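Local coordinates for protein acetate CoA-transferase subunit beta (Escherichia coli DH5[alpha], PDB 5DBN) that transfers coenzyme A between acetyl-CoA and short-chain fatty acids such as acetoacetate and butanoate, by way of a covalent enzyme-CoA intermediate, at residues T194-T199 / F203-D208; A148-R153 / L167-A172; Q13-G18 / I93-L98; T42-N47 / A77-A82. All coordinates share one frame; numbering follows the deposited sequence.

Contact 1 of 4, residues T194-T199 / F203-D208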
loop_
_atom_site.group_PDB
_atom_site.type_symbol
_atom_site.label_atom_id
_atom_site.label_comp_id
_atom_site.label_asym_id
_atom_site.label_seq_id
_atom_site.Cartn_x
_atom_site.Cartn_y
_atom_site.Cartn_z
ATOM N N THR B 194 36.400 15.429 -30.869
ATOM C CA THR B 194 36.879 14.811 -29.639
ATOM C C THR B 194 35.778 13.963 -29.006
ATOM O O THR B 194 36.025 12.843 -28.556
ATOM C CB THR B 194 37.359 15.858 -28.620
ATOM O OG1 THR B 194 38.296 16.745 -29.245
ATOM C CG2 THR B 194 38.024 15.182 -27.427
ATOM N N VAL B 195 34.567 14.509 -28.971
ATOM C CA VAL B 195 33.413 13.797 -28.431
ATOM C C VAL B 195 33.151 12.542 -29.254
ATOM O O VAL B 195 32.923 11.465 -28.704
ATOM C CB VAL B 195 32.145 14.686 -28.415
ATOM C CG1 VAL B 195 30.929 13.896 -27.936
ATOM C CG2 VAL B 195 32.361 15.908 -27.536
ATOM N N ARG B 196 33.191 12.690 -30.574
ATOM C CA ARG B 196 32.996 11.565 -31.481
ATOM C C ARG B 196 34.046 10.489 -31.212
ATOM O O ARG B 196 33.731 9.303 -31.129
ATOM C CB ARG B 196 33.077 12.031 -32.937
ATOM C CG ARG B 196 32.423 11.084 -33.922
ATOM C CD ARG B 196 31.005 11.519 -34.254
ATOM N NE ARG B 196 30.987 12.671 -35.153
ATOM C CZ ARG B 196 29.884 13.190 -35.684
ATOM N NH1 ARG B 196 28.696 12.663 -35.410
ATOM N NH2 ARG B 196 29.970 14.238 -36.494
ATOM N N ALA B 197 35.296 10.920 -31.073
ATOM C CA ALA B 197 36.411 10.015 -30.811
ATOM C C ALA B 197 36.254 9.309 -29.463
ATOM O O ALA B 197 36.612 8.140 -29.320
ATOM C CB ALA B 197 37.727 10.777 -30.855
ATOM N N LYS B 198 35.727 10.027 -28.478
ATOM C CA LYS B 198 35.595 9.496 -27.123
ATOM C C LYS B 198 34.245 8.811 -26.892
ATOM O O LYS B 198 33.930 8.416 -25.770
ATOM C CB LYS B 198 35.776 10.630 -26.111
ATOM C CG LYS B 198 37.204 11.143 -25.985
ATOM C CD LYS B 198 37.292 12.277 -24.970
ATOM C CE LYS B 198 38.726 12.563 -24.559
ATOM N NZ LYS B 198 38.852 13.827 -23.780
ATOM N N THR B 199 33.466 8.653 -27.961
ATOM C CA THR B 199 32.133 8.052 -27.883
ATOM C C THR B 199 31.922 6.958 -28.931
ATOM O O THR B 199 32.107 7.194 -30.127
ATOM C CB THR B 199 31.030 9.122 -28.054
ATOM O OG1 THR B 199 31.230 10.177 -27.105
ATOM C CG2 THR B 199 29.642 8.519 -27.856
ATOM N N PHE B 203 25.210 8.765 -32.703
ATOM C CA PHE B 203 24.330 9.881 -32.374
ATOM C C PHE B 203 24.327 10.934 -33.477
ATOM O O PHE B 203 25.321 11.112 -34.184
ATOM C CB PHE B 203 24.744 10.521 -31.046
ATOM C CG PHE B 203 26.127 11.108 -31.058
ATOM C CD1 PHE B 203 26.342 12.401 -31.505
ATOM C CD2 PHE B 203 27.212 10.370 -30.615
ATOM C CE1 PHE B 203 27.610 12.945 -31.516
ATOM C CE2 PHE B 203 28.483 10.908 -30.621
ATOM C CZ PHE B 203 28.683 12.198 -31.072
ATOM N N GLU B 204 23.200 11.623 -33.615
ATOM C CA GLU B 204 23.083 12.734 -34.548
ATOM C C GLU B 204 23.330 14.039 -33.805
ATOM O O GLU B 204 22.995 14.166 -32.627
ATOM C CB GLU B 204 21.709 12.748 -35.220
ATOM C CG GLU B 204 21.446 11.538 -36.105
ATOM C CD GLU B 204 20.140 11.639 -36.870
ATOM O OE1 GLU B 204 20.100 12.366 -37.886
ATOM O OE2 GLU B 204 19.152 10.998 -36.449
ATOM N N VAL B 205 23.930 15.000 -34.500
ATOM C CA VAL B 205 24.242 16.294 -33.912
ATOM C C VAL B 205 23.145 17.293 -34.259
ATOM O O VAL B 205 22.702 17.364 -35.406
ATOM C CB VAL B 205 25.605 16.826 -34.409
ATOM C CG1 VAL B 205 25.959 18.135 -33.716
ATOM C CG2 VAL B 205 26.699 15.791 -34.176
ATOM N N ALA B 206 22.702 18.052 -33.262
ATOM C CA ALA B 206 21.694 19.084 -33.474
ATOM C C ALA B 206 22.220 20.152 -34.425
ATOM O O ALA B 206 23.359 20.600 -34.297
ATOM C CB ALA B 206 21.285 19.706 -32.154
ATOM N N ALA B 207 21.388 20.548 -35.382
ATOM C CA ALA B 207 21.776 21.544 -36.374
ATOM C C ALA B 207 21.991 22.908 -35.726
ATOM O O ALA B 207 22.907 23.642 -36.097
ATOM C CB ALA B 207 20.724 21.640 -37.469
ATOM N N ASP B 208 21.138 23.235 -34.759
ATOM C CA ASP B 208 21.193 24.525 -34.077
ATOM C C ASP B 208 22.058 24.447 -32.821
ATOM O O ASP B 208 21.720 25.017 -31.784
ATOM C CB ASP B 208 19.779 24.993 -33.719
ATOM C CG ASP B 208 19.082 24.064 -32.739
ATOM O OD1 ASP B 208 19.453 22.873 -32.674
ATOM O OD2 ASP B 208 18.158 24.526 -32.037
#

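Contact 2 of 4, residues A148-R153 / L167-A172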
loop_
_atom_site.group_PDB
_atom_site.type_symbol
_atom_site.label_atom_id
_atom_site.label_comp_id
_atom_site.label_asym_id
_atom_site.label_seq_id
_atom_site.Cartn_x
_atom_site.Cartn_y
_atom_site.Cartn_z
ATOM N N ALA B 148 35.793 3.468 -23.094
ATOM C CA ALA B 148 34.563 4.207 -23.363
ATOM C C ALA B 148 33.447 3.755 -22.429
ATOM O O ALA B 148 33.394 2.589 -22.039
ATOM C CB ALA B 148 34.143 4.027 -24.811
ATOM N N LYS B 149 32.560 4.680 -22.076
ATOM C CA LYS B 149 31.414 4.359 -21.232
ATOM C C LYS B 149 30.099 4.619 -21.961
ATOM O O LYS B 149 29.062 4.067 -21.600
ATOM C CB LYS B 149 31.474 5.163 -19.932
ATOM C CG LYS B 149 32.761 4.937 -19.149
ATOM C CD LYS B 149 32.591 5.206 -17.664
ATOM C CE LYS B 149 32.307 6.661 -17.374
ATOM N NZ LYS B 149 31.884 6.851 -15.961
ATOM N N ILE B 150 30.147 5.469 -22.982
ATOM C CA ILE B 150 28.986 5.729 -23.829
ATOM C C ILE B 150 29.084 4.854 -25.083
ATOM O O ILE B 150 29.785 5.200 -26.033
ATOM C CB ILE B 150 28.888 7.221 -24.205
ATOM C CG1 ILE B 150 28.931 8.076 -22.932
ATOM C CG2 ILE B 150 27.608 7.488 -24.984
ATOM C CD1 ILE B 150 28.998 9.567 -23.173
ATOM N N LEU B 151 28.374 3.727 -25.074
ATOM C CA LEU B 151 28.594 2.656 -26.052
ATOM C C LEU B 151 27.424 2.425 -27.009
ATOM O O LEU B 151 26.377 3.050 -26.890
ATOM C CB LEU B 151 28.895 1.352 -25.312
ATOM C CG LEU B 151 29.992 1.433 -24.248
ATOM C CD1 LEU B 151 30.087 0.121 -23.480
ATOM C CD2 LEU B 151 31.332 1.796 -24.875
ATOM N N ARG B 152 27.620 1.528 -27.971
ATOM C CA ARG B 152 26.536 1.089 -28.843
ATOM C C ARG B 152 25.567 0.208 -28.072
ATOM O O ARG B 152 24.354 0.275 -28.265
ATOM C CB ARG B 152 27.080 0.333 -30.055
ATOM C CG ARG B 152 27.825 1.207 -31.044
ATOM C CD ARG B 152 28.334 0.396 -32.220
ATOM N NE ARG B 152 28.989 1.238 -33.216
ATOM C CZ ARG B 152 29.422 0.806 -34.397
ATOM N NH1 ARG B 152 29.280 -0.468 -34.735
ATOM N NH2 ARG B 152 29.999 1.650 -35.242
ATOM N N ARG B 153 26.122 -0.626 -27.201
ATOM C CA ARG B 153 25.336 -1.525 -26.371
ATOM C C ARG B 153 26.096 -1.786 -25.083
ATOM O O ARG B 153 27.278 -2.128 -25.119
ATOM C CB ARG B 153 25.053 -2.838 -27.105
ATOM C CG ARG B 153 24.299 -3.884 -26.285
ATOM C CD ARG B 153 22.957 -3.359 -25.791
ATOM N NE ARG B 153 22.120 -4.412 -25.214
ATOM C CZ ARG B 153 22.165 -4.814 -23.946
ATOM N NH1 ARG B 153 23.013 -4.260 -23.087
ATOM N NH2 ARG B 153 21.354 -5.778 -23.531
ATOM N N LEU B 167 21.858 12.567 -20.770
ATOM C CA LEU B 167 23.191 12.164 -20.337
ATOM C C LEU B 167 24.108 13.382 -20.308
ATOM O O LEU B 167 24.305 14.044 -21.328
ATOM C CB LEU B 167 23.759 11.088 -21.264
ATOM C CG LEU B 167 25.211 10.682 -21.006
ATOM C CD1 LEU B 167 25.369 10.127 -19.597
ATOM C CD2 LEU B 167 25.675 9.670 -22.036
ATOM N N VAL B 168 24.661 13.669 -19.133
ATOM C CA VAL B 168 25.511 14.838 -18.938
ATOM C C VAL B 168 26.921 14.436 -18.514
ATOM O O VAL B 168 27.118 13.826 -17.461
ATOM C CB VAL B 168 24.919 15.788 -17.877
ATOM C CG1 VAL B 168 25.757 17.056 -17.759
ATOM C CG2 VAL B 168 23.482 16.140 -18.222
ATOM N N THR B 169 27.895 14.782 -19.352
ATOM C CA THR B 169 29.304 14.560 -19.048
ATOM C C THR B 169 30.035 15.892 -19.012
ATOM O O THR B 169 29.457 16.936 -19.309
ATOM C CB THR B 169 29.983 13.630 -20.074
ATOM O OG1 THR B 169 30.203 14.342 -21.298
ATOM C CG2 THR B 169 29.122 12.404 -20.351
ATOM N N GLU B 170 31.310 15.855 -18.645
ATOM C CA GLU B 170 32.107 17.071 -18.596
ATOM C C GLU B 170 32.508 17.505 -20.002
ATOM O O GLU B 170 33.119 18.559 -20.178
ATOM C CB GLU B 170 33.350 16.875 -17.712
ATOM C CG GLU B 170 34.513 16.087 -18.330
ATOM C CD GLU B 170 34.246 14.595 -18.435
ATOM O OE1 GLU B 170 33.132 14.153 -18.083
ATOM O OE2 GLU B 170 35.163 13.860 -18.858
ATOM N N LEU B 171 32.156 16.698 -21.001
ATOM C CA LEU B 171 32.495 17.008 -22.384
ATOM C C LEU B 171 31.272 17.422 -23.206
ATOM O O LEU B 171 31.385 18.229 -24.130
ATOM C CB LEU B 171 33.156 15.795 -23.045
ATOM C CG LEU B 171 34.621 15.486 -22.702
ATOM C CD1 LEU B 171 35.097 14.265 -23.476
ATOM C CD2 LEU B 171 35.555 16.664 -22.923
ATOM N N ALA B 172 30.101 16.885 -22.866
ATOM C CA ALA B 172 28.913 17.102 -23.690
ATOM C C ALA B 172 27.597 16.759 -22.990
ATOM O O ALA B 172 27.583 16.110 -21.944
ATOM C CB ALA B 172 29.028 16.297 -24.972
#

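Contact 3 of 4, residues Q13-G18 / I93-L98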
loop_
_atom_site.group_PDB
_atom_site.type_symbol
_atom_site.label_atom_id
_atom_site.label_comp_id
_atom_site.label_asym_id
_atom_site.label_seq_id
_atom_site.Cartn_x
_atom_site.Cartn_y
_atom_site.Cartn_z
ATOM N N GLN B 13 21.180 23.176 -13.544
ATOM C CA GLN B 13 20.497 24.126 -14.417
ATOM C C GLN B 13 19.329 23.484 -15.169
ATOM O O GLN B 13 18.489 24.185 -15.733
ATOM C CB GLN B 13 21.489 24.737 -15.411
ATOM C CG GLN B 13 22.491 25.689 -14.768
ATOM C CD GLN B 13 23.552 26.183 -15.735
ATOM O OE1 GLN B 13 23.680 25.676 -16.849
ATOM N NE2 GLN B 13 24.319 27.181 -15.311
ATOM N N GLU B 14 19.266 22.156 -15.160
ATOM C CA GLU B 14 18.203 21.438 -15.861
ATOM C C GLU B 14 16.926 21.391 -15.035
ATOM O O GLU B 14 15.825 21.339 -15.582
ATOM C CB GLU B 14 18.646 20.010 -16.192
ATOM C CG GLU B 14 17.684 19.249 -17.094
ATOM C CD GLU B 14 17.615 19.811 -18.502
ATOM O OE1 GLU B 14 18.511 20.596 -18.882
ATOM O OE2 GLU B 14 16.659 19.467 -19.226
ATOM N N LEU B 15 17.082 21.406 -13.716
ATOM C CA LEU B 15 15.949 21.283 -12.812
ATOM C C LEU B 15 15.077 22.533 -12.836
ATOM O O LEU B 15 15.584 23.650 -12.944
ATOM C CB LEU B 15 16.437 21.021 -11.386
ATOM C CG LEU B 15 17.399 19.843 -11.218
ATOM C CD1 LEU B 15 17.849 19.724 -9.771
ATOM C CD2 LEU B 15 16.757 18.547 -11.688
ATOM N N ARG B 16 13.766 22.333 -12.731
ATOM C CA ARG B 16 12.811 23.436 -12.692
ATOM C C ARG B 16 12.315 23.705 -11.276
ATOM O O ARG B 16 12.299 22.815 -10.424
ATOM C CB ARG B 16 11.620 23.172 -13.621
ATOM C CG ARG B 16 11.943 23.283 -15.109
ATOM C CD ARG B 16 10.701 23.049 -15.963
ATOM N NE ARG B 16 10.952 23.237 -17.392
ATOM C CZ ARG B 16 11.484 22.331 -18.207
ATOM N NH1 ARG B 16 11.837 21.134 -17.756
ATOM N NH2 ARG B 16 11.658 22.629 -19.489
ATOM N N ASP B 17 11.919 24.953 -11.044
ATOM C CA ASP B 17 11.427 25.399 -9.748
ATOM C C ASP B 17 10.208 24.594 -9.315
ATOM O O ASP B 17 9.216 24.516 -10.040
ATOM C CB ASP B 17 11.087 26.895 -9.808
ATOM C CG ASP B 17 10.681 27.465 -8.460
ATOM O OD1 ASP B 17 11.309 27.111 -7.439
ATOM O OD2 ASP B 17 9.735 28.280 -8.426
ATOM N N GLY B 18 10.300 23.981 -8.138
ATOM C CA GLY B 18 9.199 23.218 -7.574
ATOM C C GLY B 18 9.267 21.725 -7.844
ATOM O O GLY B 18 8.386 20.976 -7.422
ATOM N N ILE B 93 8.107 11.546 -8.846
ATOM C CA ILE B 93 9.433 12.145 -8.908
ATOM C C ILE B 93 9.600 12.791 -10.273
ATOM O O ILE B 93 9.632 12.103 -11.295
ATOM C CB ILE B 93 10.553 11.106 -8.684
ATOM C CG1 ILE B 93 10.353 10.369 -7.356
ATOM C CG2 ILE B 93 11.923 11.774 -8.721
ATOM C CD1 ILE B 93 10.413 11.256 -6.126
ATOM N N ASP B 94 9.697 14.116 -10.286
ATOM C CA ASP B 94 9.819 14.856 -11.534
ATOM C C ASP B 94 11.149 14.550 -12.215
ATOM O O ASP B 94 11.227 14.487 -13.442
ATOM C CB ASP B 94 9.683 16.361 -11.281
ATOM C CG ASP B 94 8.306 16.745 -10.763
ATOM O OD1 ASP B 94 7.336 16.693 -11.547
ATOM O OD2 ASP B 94 8.194 17.108 -9.572
ATOM N N ALA B 95 12.191 14.344 -11.417
ATOM C CA ALA B 95 13.517 14.082 -11.960
ATOM C C ALA B 95 14.383 13.293 -10.992
ATOM O O ALA B 95 14.391 13.564 -9.794
ATOM C CB ALA B 95 14.199 15.387 -12.315
ATOM N N CYS B 96 15.104 12.307 -11.518
ATOM C CA CYS B 96 16.139 11.626 -10.747
ATOM C C CYS B 96 17.474 11.827 -11.440
ATOM O O CYS B 96 17.567 11.758 -12.667
ATOM C CB CYS B 96 15.839 10.133 -10.579
ATOM S SG CYS B 96 15.927 9.161 -12.096
ATOM N N VAL B 97 18.497 12.106 -10.642
ATOM C CA VAL B 97 19.856 12.240 -11.141
ATOM C C VAL B 97 20.687 11.101 -10.566
ATOM O O VAL B 97 20.873 11.014 -9.352
ATOM C CB VAL B 97 20.479 13.597 -10.759
ATOM C CG1 VAL B 97 21.832 13.766 -11.430
ATOM C CG2 VAL B 97 19.545 14.745 -11.145
ATOM N N LEU B 98 21.169 10.221 -11.439
ATOM C CA LEU B 98 21.949 9.063 -11.013
ATOM C C LEU B 98 23.295 9.005 -11.715
ATOM O O LEU B 98 23.467 9.554 -12.800
ATOM C CB LEU B 98 21.180 7.770 -11.284
ATOM C CG LEU B 98 19.827 7.607 -10.589
ATOM C CD1 LEU B 98 19.214 6.276 -10.979
ATOM C CD2 LEU B 98 19.957 7.720 -9.074
#

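Contact 4 of 4, residues T42-N47 / A77-A82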
loop_
_atom_site.group_PDB
_atom_site.type_symbol
_atom_site.label_atom_id
_atom_site.label_comp_id
_atom_site.label_asym_id
_atom_site.label_seq_id
_atom_site.Cartn_x
_atom_site.Cartn_y
_atom_site.Cartn_z
ATOM N N THR B 42 12.424 19.967 -3.887
ATOM C CA THR B 42 12.225 19.130 -2.716
ATOM C C THR B 42 12.911 17.796 -2.968
ATOM O O THR B 42 12.593 17.097 -3.930
ATOM C CB THR B 42 10.733 18.917 -2.419
ATOM O OG1 THR B 42 10.072 20.187 -2.360
ATOM C CG2 THR B 42 10.544 18.185 -1.100
ATOM N N LEU B 43 13.862 17.452 -2.106
ATOM C CA LEU B 43 14.622 16.218 -2.261
ATOM C C LEU B 43 13.938 15.046 -1.567
ATOM O O LEU B 43 13.536 15.140 -0.405
ATOM C CB LEU B 43 16.041 16.398 -1.717
ATOM C CG LEU B 43 16.925 17.356 -2.515
ATOM C CD1 LEU B 43 18.235 17.586 -1.784
ATOM C CD2 LEU B 43 17.195 16.807 -3.904
ATOM N N GLN B 44 13.823 13.942 -2.298
ATOM C CA GLN B 44 13.209 12.721 -1.794
ATOM C C GLN B 44 14.299 11.715 -1.441
ATOM O O GLN B 44 15.241 11.516 -2.208
ATOM C CB GLN B 44 12.248 12.140 -2.841
ATOM C CG GLN B 44 11.286 11.078 -2.314
ATOM C CD GLN B 44 11.839 9.663 -2.396
ATOM O OE1 GLN B 44 12.990 9.447 -2.776
ATOM N NE2 GLN B 44 11.009 8.690 -2.038
ATOM N N SER B 45 14.166 11.091 -0.274
ATOM C CA SER B 45 15.124 10.090 0.184
ATOM C C SER B 45 14.457 8.716 0.177
ATOM O O SER B 45 13.386 8.538 0.760
ATOM C CB SER B 45 15.643 10.446 1.580
ATOM O OG SER B 45 16.873 9.795 1.858
ATOM N N GLU B 46 15.088 7.759 -0.501
ATOM C CA GLU B 46 14.506 6.432 -0.719
ATOM C C GLU B 46 14.081 5.751 0.577
ATOM O O GLU B 46 13.063 5.060 0.619
ATOM C CB GLU B 46 15.499 5.525 -1.454
ATOM C CG GLU B 46 15.924 6.024 -2.820
ATOM C CD GLU B 46 17.178 6.873 -2.770
ATOM O OE1 GLU B 46 17.117 7.996 -2.223
ATOM O OE2 GLU B 46 18.227 6.413 -3.273
ATOM N N ASN B 47 14.868 5.945 1.632
ATOM C CA ASN B 47 14.600 5.299 2.913
ATOM C C ASN B 47 13.326 5.819 3.585
ATOM O O ASN B 47 12.932 5.321 4.640
ATOM C CB ASN B 47 15.807 5.452 3.847
ATOM C CG ASN B 47 16.331 6.870 3.906
ATOM O OD1 ASN B 47 16.203 7.631 2.948
ATOM N ND2 ASN B 47 16.952 7.225 5.026
ATOM N N ALA B 77 8.315 15.450 5.348
ATOM C CA ALA B 77 7.328 14.416 5.642
ATOM C C ALA B 77 7.977 13.038 5.683
ATOM O O ALA B 77 8.817 12.713 4.845
ATOM C CB ALA B 77 6.212 14.443 4.608
ATOM N N MET B 78 7.578 12.242 6.671
ATOM C CA MET B 78 8.067 10.878 6.826
ATOM C C MET B 78 7.026 9.879 6.328
ATOM O O MET B 78 5.826 10.115 6.443
ATOM C CB MET B 78 8.406 10.603 8.293
ATOM C CG MET B 78 9.462 11.539 8.873
ATOM S SD MET B 78 11.098 11.292 8.145
ATOM C CE MET B 78 11.840 12.904 8.379
ATOM N N PHE B 79 7.494 8.760 5.781
ATOM C CA PHE B 79 6.613 7.689 5.320
ATOM C C PHE B 79 7.401 6.388 5.170
ATOM O O PHE B 79 8.631 6.412 5.156
ATOM C CB PHE B 79 5.952 8.078 3.998
ATOM C CG PHE B 79 6.886 8.740 3.025
ATOM C CD1 PHE B 79 7.776 7.991 2.274
ATOM C CD2 PHE B 79 6.872 10.117 2.862
ATOM C CE1 PHE B 79 8.636 8.600 1.379
ATOM C CE2 PHE B 79 7.729 10.732 1.968
ATOM C CZ PHE B 79 8.613 9.971 1.225
ATOM N N ASP B 80 6.703 5.256 5.064
ATOM C CA ASP B 80 7.385 3.964 4.958
ATOM C C ASP B 80 7.886 3.714 3.537
ATOM O O ASP B 80 7.683 4.531 2.640
ATOM C CB ASP B 80 6.475 2.810 5.423
ATOM C CG ASP B 80 5.209 2.665 4.596
ATOM O OD1 ASP B 80 5.279 2.677 3.350
ATOM O OD2 ASP B 80 4.132 2.508 5.207
ATOM N N SER B 81 8.547 2.578 3.347
ATOM C CA SER B 81 9.206 2.268 2.083
ATOM C C SER B 81 8.223 1.967 0.952
ATOM O O SER B 81 8.511 2.243 -0.213
ATOM C CB SER B 81 10.152 1.082 2.270
ATOM O OG SER B 81 11.120 1.363 3.265
ATOM N N ALA B 82 7.078 1.381 1.285
ATOM C CA ALA B 82 6.055 1.102 0.282
ATOM C C ALA B 82 5.553 2.406 -0.321
ATOM O O ALA B 82 5.409 2.526 -1.537
ATOM C CB ALA B 82 4.908 0.318 0.884
HETATM O O HOH W 1 12.834 2.466 1.536
#

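Contact 1 of 4, residues T194-T199 / F203-D208
The ring of Phe203 lies against Val195, Arg196 and Thr199 at the end of a helix, inside a beta-alpha-beta unit in which helix 192-197 links the parallel, neighbouring strands 180-186 and 204-205. From CB the side chain leaves between the backbone N and the carbonyl carbon (chi1 62°), a choice that swings the ring toward the helix. Contact begins beyond CG. On one flank CD2 and then CE2 reach the methyl of Thr199, CE2 coming to 3.8 Å from Thr199 CG2. On the other, CE1 lies 4.1 Å from Arg196 NH1, the guanidinium and ring planes only 18° apart. At the tip, CZ meets the aliphatic part of Arg196, 4.0 Å from Arg196 CD, and Val195 CG1 stands 4.2 Å from the same Phe203 CZ. A flat aromatic group suits this place because its ring is broad enough to touch three different side chains at once, while Phe174 packs edge-to-face with it. Thr199 serves two ends: its methyl meets the ring, while its hydroxyl donates to Val195 O (OG1 to O 2.7 Å) and is also bonded to His141. A valine here would probably leave Val195 O and His141 without their hydroxyl partner. Arg196, bent at chi2 and chi3, reaches across to the second segment. Its NH1 ends 3.9 Å from Val205 CG2, and Phe203 O lies at the guanidinium edge, in its plane.

Contact 2 of 4, residues A148-R153 / L167-A172
Ile150 and Leu167 reach toward each other tip to tip, with Ile150 CD1 3.5 Å from Leu167 CD2. That one leucine methyl also meets CG1 of Ile150, at 3.7 Å from Leu167 CD2, so it rests against the side of the isoleucine as well as its end. The other partner is Thr169, which offers its methyl: Thr169 CG2 lies 4.0 Å from Ile150 CD1. Leu167 extends to this meeting because its CG is anti to the backbone N (chi1 174°), which carries CD2 out to the isoleucine.

The second shell fixes Thr169. Its OG1, on a different branch from the methyl, accepts from two backbone N-H groups, Leu171 N at 3.1 Å from OG1 and Ala172 N at 3.0 Å from the same oxygen, forming an ST turn and an ST motif together. It is hydrogen-bonded to His141 ND1 too. A valine in its place would probably leave the N-H groups of Leu171 and Ala172 without their acceptor, freeing the turn to shift. The backbone bond from Thr169 N to Ala172 O closes this turn of the beta hairpin joining strands 166-168 and 172-177.

Farther out, Ile150 belongs to an outer strand of a small three-stranded sheet, and it also packs on Met181 of the main sheet. The interface therefore joins the two sheets through hydrocarbon alone, with the buried hydroxyl of Thr169 satisfied within its own turn and by His141, leaving shape to set the fit.

Contact 3 of 4, residues Q13-G18 / I93-L98
Asp94 is the first residue of 93-98 to meet the loop, its OD2 lying 4.4 Å from Gly18 O. Two oxygens at that distance gain nothing from each other; the carboxylate instead takes the backbone N-H of Ile20, two residues past Gly18, and so holds the start of strand 20-23. A phosphate ion, probably from the crystallisation liquor, sits about 6 Å from this side chain. Gly18 itself has a positive phi (96°), at which a CB would press on the carbonyl oxygen of the preceding residue, so glycine is the natural occupant of this turn.

Ala95 opens the strand, and its methyl carries the apolar touch: Ala95 CB is 4.1 Å from Leu15 CD2. The strand lies beside 20-23 in the parallel part of the main sheet, and the loop 13-18 connects helix 3-12 to strand 20-23, an alpha/beta arrangement in keeping with the Rossmann-like clan of the family. A small alanine lets the leucine come down close to the strand. Leu15 reaches it with CG beside its own backbone N (chi1 -53°), while Leu35 packs on it too.

Cys96 points away, packing on Val135. With Val97 the direction returns to the loop, and this beta-branched residue, suited to a strand, also packs on Pro28, Leu23 and Ala138.

Contact 4 of 4, residues T42-N47 / A77-A82
Gln44 and Phe79 make the direct side-chain contact, and it is one of van der Waals packing: Gln44 NE2 lies 4.2 Å from Phe79 CE1, at the edge of the ring and near its plane. Amide and ring are turned only 25° apart. The bend at chi2 (-89°) brings the amide round to the ring, and Leu50, Ser84 and Leu87 also pack on Phe79.

Hydrogen bonds hold the polar groups in place. Both ends of the buried Gln44 amide are used, OE1 with Asn22 ND2 and NE2 with Ser84 OG, which suits glutamine, an acceptor and a donor in one flat group. Ser45 OG donates to Asn47 OD1, approaching in the carbonyl plane, and Asn47 ND2 bonds to Val63 O. Asp80, at the N-cap of helix 81-89, uses OD1 to take the N-H of Met83.

A water bridges the two segments. It donates to Glu46 O, 2.8 Å from the water oxygen, and accepts from Ser81 OG, 2.7 Å from it. Ser81 also packs on an aromatic side chain of another protein chain.

Glu46 itself is the predicted active-site residue, its OE1 bonded to Asn22. Ser45, Glu46 and Asn47 belong to the Ser-Glu-Asn-Gly signature of this CoA-transferase family, whose glutamate probably carries the covalent CoA thioester.

In the fold
From the N terminus, contact 3 opens first, at 13-18, and closes at 93-98 the longest loop of the four. Contact 4 is nested within it, tying strand 42-45, outermost of the main sheet within this chain, to the start of helix 81-89, the helix that leads on to strand 95-98; the two contacts touch through Gln44 CB and Ile93 CD1. Contacts 2 and 1 then follow in series, none crossing another. Contact 2 closes 148-172 and contact 1 the short connection 194-208; they meet where Thr199 CG2 lies 3.7 Å from Ile150 CG2. All four reach the main sheet, contact 4 at its 42-45 end and contact 1 at its 204-205 end, with centres about 38 Å apart.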